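Local coordinates for glutaredoxin (Grx-1) (Archaeoglobus fulgidus, PDB 3IC4), which probably transfers electrons as a small thiol-disulfide oxidoreductase of the glutaredoxin family, built on a thioredoxin fold, at residues L15-S20 and E40-D45; K26-F31 and L79-E84; H60-S65 and D75-G80. One frame throughout, in Å; residues are numbered along the deposited sequence.

Interaction 1. Residues L15-S20 and E40-D45; sequences LMYGLS and EVIWID
The indole of Trp43 is sandwiched. One face takes Ser20, whose CA makes a CH-pi contact 3.8 Å from the centroid of the Trp43 six-membered ring, with Ser20 CB toward the rim; Val41 CG2 of its own strand covers the opposite face. In the ring plane, at the edge, lies the peptide joining Gly18 to Leu19. Met16, present as selenomethionine, reaches the same ring obliquely: its chain runs extended (chi1 -176°) and turns at its end, bringing Met16 CE to 3.6 Å from Trp43 CZ3. Gly18, without a side chain, lets Met16 CE and the edge of Trp43 come in close.

A second flat group, the carboxylate of Asp45, grips Ser20 twice. Ser20 OG donates to the syn lone pair of Asp45 OD2 at 2.6 Å, while Ser20 N approaches Asp45 OD1 at 2.8 Å from above the carboxylate plane, 41° out of it. Lys46 adds a cation-pi contact to Trp43 and a weak bond to Ser20 OG.

Ahead of this corner, strands 15-18 and 40-43 run parallel. Met16 and Ile42 each use both N-H and C=O, beginning with Met16 N to Glu40 O at 2.8 Å, and the pairing extends to Ile44 N on Gly18 O. On the face opposite Met16, Tyr17 and Ile42 lie side by side, Tyr17 CE1 4.1 Å from Ile42 CD1.

The pair forms the two strands of a beta-alpha-beta unit. Met16 and Trp43 pack beneath its connecting helix 23-35, against Cys25 and Leu29 among others; Tyr17 faces helix 49-63, and strand 70-73 bonds to the other edge of 15-18, leaving 40-43 outermost in the sheet.

Interaction 2. Residues K26-F31 and L79-E84; sequences KRTLEF and LGYNEE
In the link from edge strand 76-79 to helix 83-91, Tyr81 packs on helix 23-35, which follows the first strand of the thioredoxin-type fold. Its CG lies opposite the backbone N (chi1 -179°), which carries the ring out beside Arg27 and Thr28. Arg27 CB sits over the centre of one face, 3.7 Å from the Tyr81 ring centroid and 5° off the normal, a CH-pi contact. The arginine chain crosses the ring at about a right angle: Arg27 CD is 3.8 Å from Tyr81 CE2, and the guanidinium is tilted 60° from the ring. At the ring edge stand Thr28 OG1, 3.3 Å from Tyr81 CD1, and Phe31 CB, 4.2 Å from Tyr81 CE1. Replacing Tyr81 by an alanine would probably leave the aliphatic part of Arg27 without its cover and open a gap beside Thr28 and Phe31.

Asn82 OD1 then caps Lys85 N at the start of helix 83-91, and Glu83 O approaches more loosely, 4.3 Å from Phe31 CE1.

With no hydrogen bond across the segments, and Thr28 OG1 bonded to His24 O, the contact relies mainly on van der Waals and CH-pi packing around Tyr81.

Interaction 3. Residues H60-S65 and D75-G80; sequences HSISGS and DKHVLG
Across the contact, His77 meets a carbonyl and a water. The carbonyl of Ile62 lies over one ring face, Ile62 O being 3.3 Å from His77 CE1 and offset toward the rim. At the ring edge, in plane, a water is 2.8 Å from His77 NE2 and donates to Ser63 O at the same distance of 2.8 Å, so the end of helix 49-63 is tied to strand 76-79 through solvent. The His77 side chain is also about 4 Å from a bound magnesium ion. Within 60-65, Ser63 OG and Ser65 OG are hydrogen-bonded at 2.9 Å, and Ser65 OG has a further partner in Ser67 N.

In this thioredoxin-type sheet 76-79 is an outermost strand, antiparallel to 70-73. His77 and Leu79 point to the face carrying helix 49-63, whereas Val78 turns to helix 83-91. Gly64, with positive phi, takes the chain out of the first of these helices.

Van der Waals contacts complete the interface. Ile62 CG2 lies 3.7 Å from His77 CB as the two side chains slide past each other in opposite directions. Farther along the strand, Leu79 CD2 rests against both serines, 3.4 Å from Ser65 OG and 4.0 Å from Ser63 CB.

The three contacts are gathered round one small sheet, their centres 12 to 14 Å apart. Interactions 1 and 2 meet through helix 23-35, where Met16 SE lies 3.8 Å from Leu29 N. A CxxC sequence, Cys22 and Cys25, lies at the start of that helix, Cys22 just before it, and is probably the redox site as in other glutaredoxins; Met16 packs on Cys25, and Thr28 lies near the pair without touching it. Interaction 1 reaches interaction 3 where Tyr17 CE2 comes to 3.4 Å from Ile62 CD1. Interactions 2 and 3 share Leu79 and Gly80. Bound magnesium lies about 4 Å from the His77 side chain and about 10 Å from that of Tyr81.

Interaction 1. Residues L15-S20 and E40-D45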
loop_
_atom_site.group_PDB
_atom_site.type_symbol
_atom_site.label_atom_id
_atom_site.label_comp_id
_atom_site.label_asym_id
_atom_site.label_seq_id
_atom_site.Cartn_x
_atom_site.Cartn_y
_atom_site.Cartn_z
ATOM N N LEU A 15 1.475 -5.407 0.973
ATOM C CA LEU A 15 0.591 -4.583 0.148
ATOM C C LEU A 15 0.996 -3.124 0.253
ATOM O O LEU A 15 1.154 -2.604 1.353
ATOM C CB LEU A 15 -0.862 -4.717 0.664
ATOM C CG LEU A 15 -1.920 -3.918 -0.097
ATOM C CD1 LEU A 15 -2.041 -4.356 -1.543
ATOM C CD2 LEU A 15 -3.292 -4.004 0.577
HETATM N N MSE A 16 1.113 -2.492 -0.913
HETATM C CA MSE A 16 1.283 -1.045 -1.000
HETATM C C MSE A 16 0.042 -0.336 -1.528
HETATM O O MSE A 16 -0.544 -0.743 -2.554
HETATM C CB MSE A 16 2.458 -0.753 -1.926
HETATM C CG MSE A 16 2.795 0.672 -2.031
HETATM SE SE MSE A 16 4.135 0.949 -3.387
HETATM C CE MSE A 16 3.450 2.578 -4.167
ATOM N N TYR A 17 -0.303 0.763 -0.855
ATOM C CA TYR A 17 -1.311 1.706 -1.329
ATOM C C TYR A 17 -0.581 2.966 -1.783
ATOM O O TYR A 17 0.269 3.490 -1.075
ATOM C CB TYR A 17 -2.236 2.102 -0.209
ATOM C CG TYR A 17 -3.052 1.009 0.374
ATOM C CD1 TYR A 17 -4.336 0.733 -0.106
ATOM C CD2 TYR A 17 -2.567 0.264 1.459
ATOM C CE1 TYR A 17 -5.110 -0.263 0.504
ATOM C CE2 TYR A 17 -3.351 -0.714 2.058
ATOM C CZ TYR A 17 -4.591 -0.965 1.566
ATOM O OH TYR A 17 -5.313 -1.919 2.189
ATOM N N GLY A 18 -0.913 3.454 -2.974
ATOM C CA GLY A 18 -0.317 4.703 -3.435
ATOM C C GLY A 18 -1.037 5.336 -4.612
ATOM O O GLY A 18 -2.114 4.951 -4.942
ATOM N N LEU A 19 -0.453 6.389 -5.137
ATOM C CA LEU A 19 -0.883 6.998 -6.368
ATOM C C LEU A 19 0.243 6.834 -7.374
ATOM O O LEU A 19 1.398 7.073 -7.072
ATOM C CB LEU A 19 -1.142 8.474 -6.182
ATOM C CG LEU A 19 -2.221 8.888 -5.163
ATOM C CD1 LEU A 19 -2.163 10.364 -5.021
ATOM C CD2 LEU A 19 -3.544 8.456 -5.682
ATOM N N SER A 20 -0.160 6.579 -8.606
ATOM C CA SER A 20 0.797 6.213 -9.667
ATOM C C SER A 20 1.625 7.419 -10.040
ATOM O O SER A 20 2.747 7.279 -10.609
ATOM C CB SER A 20 0.058 5.588 -10.854
ATOM O OG SER A 20 -0.628 6.583 -11.576
ATOM N N GLU A 40 1.878 -6.677 -3.650
ATOM C CA GLU A 40 0.838 -6.157 -4.471
ATOM C C GLU A 40 0.751 -4.641 -4.278
ATOM O O GLU A 40 1.040 -4.135 -3.187
ATOM C CB GLU A 40 -0.484 -6.867 -4.142
ATOM C CG GLU A 40 -0.361 -8.395 -4.266
ATOM C CD GLU A 40 -0.072 -8.868 -5.692
ATOM O OE1 GLU A 40 -0.426 -8.178 -6.651
ATOM O OE2 GLU A 40 0.540 -9.949 -5.863
ATOM N N VAL A 41 0.267 -3.952 -5.297
ATOM C CA VAL A 41 0.067 -2.469 -5.221
ATOM C C VAL A 41 -1.355 -2.114 -5.652
ATOM O O VAL A 41 -1.871 -2.688 -6.629
ATOM C CB VAL A 41 1.082 -1.621 -6.065
ATOM C CG1 VAL A 41 1.094 -1.936 -7.574
ATOM C CG2 VAL A 41 0.793 -0.091 -5.889
ATOM N N ILE A 42 -1.980 -1.226 -4.893
ATOM C CA ILE A 42 -3.232 -0.596 -5.279
ATOM C C ILE A 42 -2.986 0.887 -5.574
ATOM O O ILE A 42 -2.623 1.653 -4.675
ATOM C CB ILE A 42 -4.312 -0.756 -4.214
ATOM C CG1 ILE A 42 -4.611 -2.257 -3.980
ATOM C CG2 ILE A 42 -5.562 0.010 -4.587
ATOM C CD1 ILE A 42 -5.600 -2.504 -2.841
ATOM N N TRP A 43 -3.216 1.271 -6.831
ATOM C CA TRP A 43 -3.136 2.662 -7.242
ATOM C C TRP A 43 -4.540 3.286 -7.087
ATOM O O TRP A 43 -5.509 2.987 -7.852
ATOM C CB TRP A 43 -2.716 2.713 -8.687
ATOM C CG TRP A 43 -1.378 2.194 -8.993
ATOM C CD1 TRP A 43 -1.093 1.288 -9.975
ATOM C CD2 TRP A 43 -0.111 2.574 -8.425
ATOM N NE1 TRP A 43 0.254 1.085 -10.045
ATOM C CE2 TRP A 43 0.887 1.843 -9.101
ATOM C CE3 TRP A 43 0.292 3.471 -7.443
ATOM C CZ2 TRP A 43 2.268 2.008 -8.826
ATOM C CZ3 TRP A 43 1.668 3.595 -7.154
ATOM C CH2 TRP A 43 2.609 2.869 -7.803
ATOM N N ILE A 44 -4.630 4.170 -6.132
ATOM C CA ILE A 44 -5.914 4.723 -5.725
ATOM C C ILE A 44 -6.405 5.631 -6.841
ATOM O O ILE A 44 -7.607 5.764 -7.076
ATOM C CB ILE A 44 -5.740 5.500 -4.385
ATOM C CG1 ILE A 44 -5.311 4.517 -3.268
ATOM C CG2 ILE A 44 -6.979 6.282 -4.068
ATOM C CD1 ILE A 44 -5.028 5.114 -1.971
ATOM N N ASP A 45 -5.471 6.237 -7.574
ATOM C CA ASP A 45 -5.846 7.056 -8.702
ATOM C C ASP A 45 -6.476 6.341 -9.897
ATOM O O ASP A 45 -7.062 6.996 -10.784
ATOM C CB ASP A 45 -4.658 7.892 -9.121
ATOM C CG ASP A 45 -3.463 7.074 -9.546
ATOM O OD1 ASP A 45 -2.971 6.218 -8.787
ATOM O OD2 ASP A 45 -2.950 7.393 -10.684
#

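Interaction 2. Residues K26-F31 and L79-E84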
loop_
_atom_site.group_PDB
_atom_site.type_symbol
_atom_site.label_atom_id
_atom_site.label_comp_id
_atom_site.label_asym_id
_atom_site.label_seq_id
_atom_site.Cartn_x
_atom_site.Cartn_y
_atom_site.Cartn_z
ATOM N N LYS A 26 6.285 6.127 -6.209
ATOM C CA LYS A 26 7.209 5.539 -7.221
ATOM C C LYS A 26 8.470 4.966 -6.586
ATOM O O LYS A 26 8.902 3.872 -6.928
ATOM C CB LYS A 26 7.609 6.558 -8.295
ATOM C CG LYS A 26 6.512 6.972 -9.241
ATOM C CD LYS A 26 6.979 8.043 -10.228
ATOM C CE LYS A 26 5.839 8.624 -10.991
ATOM N NZ LYS A 26 6.368 9.484 -12.018
ATOM N N ARG A 27 9.103 5.729 -5.712
ATOM C CA ARG A 27 10.319 5.310 -5.014
ATOM C C ARG A 27 10.066 4.030 -4.171
ATOM O O ARG A 27 10.834 3.092 -4.156
ATOM C CB ARG A 27 10.859 6.440 -4.135
ATOM C CG ARG A 27 11.619 7.500 -4.881
ATOM C CD ARG A 27 12.248 8.518 -3.926
ATOM N NE ARG A 27 11.294 9.541 -3.576
ATOM C CZ ARG A 27 11.012 10.616 -4.314
ATOM N NH1 ARG A 27 10.127 11.489 -3.855
ATOM N NH2 ARG A 27 11.559 10.877 -5.492
ATOM N N THR A 28 8.942 4.038 -3.468
ATOM C CA THR A 28 8.571 2.899 -2.637
ATOM C C THR A 28 8.322 1.645 -3.498
ATOM O O THR A 28 8.764 0.568 -3.149
ATOM C CB THR A 28 7.300 3.220 -1.832
ATOM O OG1 THR A 28 7.531 4.411 -1.088
ATOM C CG2 THR A 28 6.899 2.079 -0.859
ATOM N N LEU A 29 7.649 1.805 -4.638
ATOM C CA LEU A 29 7.452 0.694 -5.569
ATOM C C LEU A 29 8.795 0.097 -6.030
ATOM O O LEU A 29 8.978 -1.117 -6.083
ATOM C CB LEU A 29 6.616 1.179 -6.773
ATOM C CG LEU A 29 6.374 0.117 -7.878
ATOM C CD1 LEU A 29 5.268 -0.767 -7.447
ATOM C CD2 LEU A 29 6.066 0.715 -9.235
ATOM N N GLU A 30 9.734 0.965 -6.395
ATOM C CA GLU A 30 11.050 0.518 -6.821
ATOM C C GLU A 30 11.800 -0.163 -5.677
ATOM O O GLU A 30 12.511 -1.135 -5.900
ATOM C CB GLU A 30 11.832 1.676 -7.443
ATOM C CG GLU A 30 11.138 2.233 -8.746
ATOM C CD GLU A 30 11.034 1.233 -9.868
ATOM O OE1 GLU A 30 11.904 0.315 -10.012
ATOM O OE2 GLU A 30 10.077 1.341 -10.699
ATOM N N PHE A 31 11.620 0.329 -4.450
ATOM C CA PHE A 31 12.189 -0.361 -3.299
ATOM C C PHE A 31 11.708 -1.792 -3.207
ATOM O O PHE A 31 12.487 -2.708 -2.976
ATOM C CB PHE A 31 11.879 0.393 -1.988
ATOM C CG PHE A 31 12.307 -0.363 -0.732
ATOM C CD1 PHE A 31 13.595 -0.280 -0.262
ATOM C CD2 PHE A 31 11.433 -1.198 -0.088
ATOM C CE1 PHE A 31 14.003 -1.060 0.825
ATOM C CE2 PHE A 31 11.829 -1.949 0.984
ATOM C CZ PHE A 31 13.105 -1.894 1.416
ATOM N N LEU A 79 4.254 4.373 6.815
ATOM C CA LEU A 79 3.628 5.447 6.105
ATOM C C LEU A 79 4.782 6.321 5.650
ATOM O O LEU A 79 5.576 6.802 6.466
ATOM C CB LEU A 79 2.670 6.221 7.025
ATOM C CG LEU A 79 2.161 7.609 6.629
ATOM C CD1 LEU A 79 1.382 7.501 5.380
ATOM C CD2 LEU A 79 1.310 8.205 7.754
ATOM N N GLY A 80 4.865 6.477 4.329
ATOM C CA GLY A 80 5.899 7.257 3.659
ATOM C C GLY A 80 7.092 6.445 3.160
ATOM O O GLY A 80 7.316 5.309 3.603
ATOM N N TYR A 81 7.847 7.018 2.225
ATOM C CA TYR A 81 9.063 6.415 1.774
ATOM C C TYR A 81 10.200 6.630 2.752
ATOM O O TYR A 81 10.718 7.770 2.950
ATOM C CB TYR A 81 9.472 6.964 0.410
ATOM C CG TYR A 81 10.732 6.350 -0.126
ATOM C CD1 TYR A 81 10.763 5.031 -0.527
ATOM C CD2 TYR A 81 11.900 7.078 -0.256
ATOM C CE1 TYR A 81 11.908 4.470 -0.993
ATOM C CE2 TYR A 81 13.038 6.526 -0.794
ATOM C CZ TYR A 81 13.042 5.232 -1.148
ATOM O OH TYR A 81 14.197 4.678 -1.711
ATOM N N ASN A 82 10.529 5.602 3.484
ATOM C CA ASN A 82 11.663 5.637 4.399
ATOM C C ASN A 82 12.328 4.309 4.264
ATOM O O ASN A 82 11.743 3.297 4.645
ATOM C CB ASN A 82 11.226 5.779 5.841
ATOM C CG ASN A 82 12.425 5.780 6.829
ATOM O OD1 ASN A 82 12.949 4.743 7.206
ATOM N ND2 ASN A 82 12.841 6.973 7.234
ATOM N N GLU A 83 13.552 4.313 3.760
ATOM C CA GLU A 83 14.172 3.024 3.415
ATOM C C GLU A 83 14.461 2.142 4.621
ATOM O O GLU A 83 14.273 0.932 4.591
ATOM C CB GLU A 83 15.459 3.287 2.702
ATOM C CG GLU A 83 15.333 3.754 1.292
ATOM C CD GLU A 83 16.676 3.625 0.585
ATOM O OE1 GLU A 83 16.853 2.606 -0.145
ATOM O OE2 GLU A 83 17.535 4.515 0.806
ATOM N N GLU A 84 14.951 2.757 5.678
ATOM C CA GLU A 84 15.272 2.029 6.891
ATOM C C GLU A 84 14.011 1.354 7.453
ATOM O O GLU A 84 14.022 0.179 7.757
ATOM C CB GLU A 84 15.878 3.004 7.920
ATOM C CG GLU A 84 17.179 3.779 7.462
ATOM C CD GLU A 84 17.104 4.558 6.062
ATOM O OE1 GLU A 84 16.189 5.439 5.847
ATOM O OE2 GLU A 84 18.004 4.280 5.188
#

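Interaction 3. Residues H60-S65 and D75-G80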
loop_
_atom_site.group_PDB
_atom_site.type_symbol
_atom_site.label_atom_id
_atom_site.label_comp_id
_atom_site.label_asym_id
_atom_site.label_seq_id
_atom_site.Cartn_x
_atom_site.Cartn_y
_atom_site.Cartn_z
ATOM N N HIS A 60 -6.738 4.879 5.665
ATOM C CA HIS A 60 -6.905 5.639 6.899
ATOM C C HIS A 60 -7.012 4.714 8.073
ATOM O O HIS A 60 -6.445 4.970 9.138
ATOM C CB HIS A 60 -8.083 6.549 6.803
ATOM C CG HIS A 60 -8.382 7.245 8.077
ATOM N ND1 HIS A 60 -9.275 6.754 8.999
ATOM C CD2 HIS A 60 -7.864 8.375 8.608
ATOM C CE1 HIS A 60 -9.316 7.555 10.048
ATOM N NE2 HIS A 60 -8.451 8.545 9.846
ATOM N N SER A 61 -7.707 3.599 7.897
ATOM C CA SER A 61 -7.857 2.645 8.980
ATOM C C SER A 61 -6.539 1.970 9.337
ATOM O O SER A 61 -6.375 1.547 10.465
ATOM C CB SER A 61 -8.901 1.623 8.595
ATOM O OG SER A 61 -8.394 0.611 7.769
ATOM N N ILE A 62 -5.588 1.910 8.399
ATOM C CA ILE A 62 -4.249 1.355 8.650
ATOM C C ILE A 62 -3.282 2.432 9.258
ATOM O O ILE A 62 -2.707 2.217 10.298
ATOM C CB ILE A 62 -3.633 0.830 7.403
ATOM C CG1 ILE A 62 -4.478 -0.342 6.851
ATOM C CG2 ILE A 62 -2.219 0.441 7.699
ATOM C CD1 ILE A 62 -4.272 -0.621 5.378
ATOM N N SER A 63 -3.149 3.604 8.645
ATOM C CA SER A 63 -2.115 4.584 9.069
ATOM C C SER A 63 -2.640 5.721 9.979
ATOM O O SER A 63 -1.842 6.437 10.548
ATOM C CB SER A 63 -1.483 5.289 7.838
ATOM O OG SER A 63 -2.433 6.160 7.197
ATOM N N GLY A 64 -3.962 5.907 10.052
ATOM C CA GLY A 64 -4.536 7.025 10.761
ATOM C C GLY A 64 -4.451 8.308 10.027
ATOM O O GLY A 64 -4.907 9.324 10.526
ATOM N N SER A 65 -3.965 8.246 8.783
ATOM C CA SER A 65 -3.805 9.425 7.937
ATOM C C SER A 65 -4.504 9.219 6.567
ATOM O O SER A 65 -5.019 8.119 6.253
ATOM C CB SER A 65 -2.325 9.738 7.678
ATOM O OG SER A 65 -1.839 8.962 6.600
ATOM N N ASP A 75 0.221 -7.001 10.736
ATOM C CA ASP A 75 -0.335 -5.919 11.543
ATOM C C ASP A 75 0.508 -4.692 11.611
ATOM O O ASP A 75 0.126 -3.745 12.297
ATOM C CB ASP A 75 -0.669 -6.410 12.939
ATOM C CG ASP A 75 -1.739 -7.480 12.917
ATOM O OD1 ASP A 75 -2.606 -7.476 11.972
ATOM O OD2 ASP A 75 -1.708 -8.298 13.849
ATOM N N LYS A 76 1.607 -4.640 10.836
ATOM C CA LYS A 76 2.529 -3.502 10.865
ATOM C C LYS A 76 2.420 -2.730 9.555
ATOM O O LYS A 76 1.931 -3.237 8.581
ATOM C CB LYS A 76 3.955 -3.959 11.131
ATOM C CG LYS A 76 4.123 -4.514 12.531
ATOM C CD LYS A 76 5.556 -4.678 12.945
ATOM C CE LYS A 76 6.297 -3.321 12.986
ATOM N NZ LYS A 76 5.998 -2.517 14.238
ATOM N N HIS A 77 2.805 -1.452 9.577
ATOM C CA HIS A 77 2.801 -0.664 8.375
ATOM C C HIS A 77 3.904 0.388 8.432
ATOM O O HIS A 77 4.464 0.663 9.485
ATOM C CB HIS A 77 1.436 0.028 8.142
ATOM C CG HIS A 77 1.136 1.143 9.124
ATOM N ND1 HIS A 77 0.597 0.929 10.380
ATOM C CD2 HIS A 77 1.371 2.479 9.038
ATOM C CE1 HIS A 77 0.484 2.084 11.017
ATOM N NE2 HIS A 77 0.952 3.044 10.229
ATOM N N VAL A 78 4.233 0.921 7.262
ATOM C CA VAL A 78 5.080 2.106 7.151
ATOM C C VAL A 78 4.312 3.132 6.324
ATOM O O VAL A 78 3.791 2.824 5.252
ATOM C CB VAL A 78 6.490 1.738 6.560
ATOM C CG1 VAL A 78 7.276 3.039 6.139
ATOM C CG2 VAL A 78 7.275 0.835 7.551
ATOM N N LEU A 79 4.254 4.373 6.815
ATOM C CA LEU A 79 3.628 5.447 6.105
ATOM C C LEU A 79 4.782 6.321 5.650
ATOM O O LEU A 79 5.576 6.802 6.466
ATOM C CB LEU A 79 2.670 6.221 7.025
ATOM C CG LEU A 79 2.161 7.609 6.629
ATOM C CD1 LEU A 79 1.382 7.501 5.380
ATOM C CD2 LEU A 79 1.310 8.205 7.754
ATOM N N GLY A 80 4.865 6.477 4.329
ATOM C CA GLY A 80 5.899 7.257 3.659
ATOM C C GLY A 80 7.092 6.445 3.160
ATOM O O GLY A 80 7.316 5.309 3.603
HETATM O O HOH W 1 0.844 5.792 10.449
#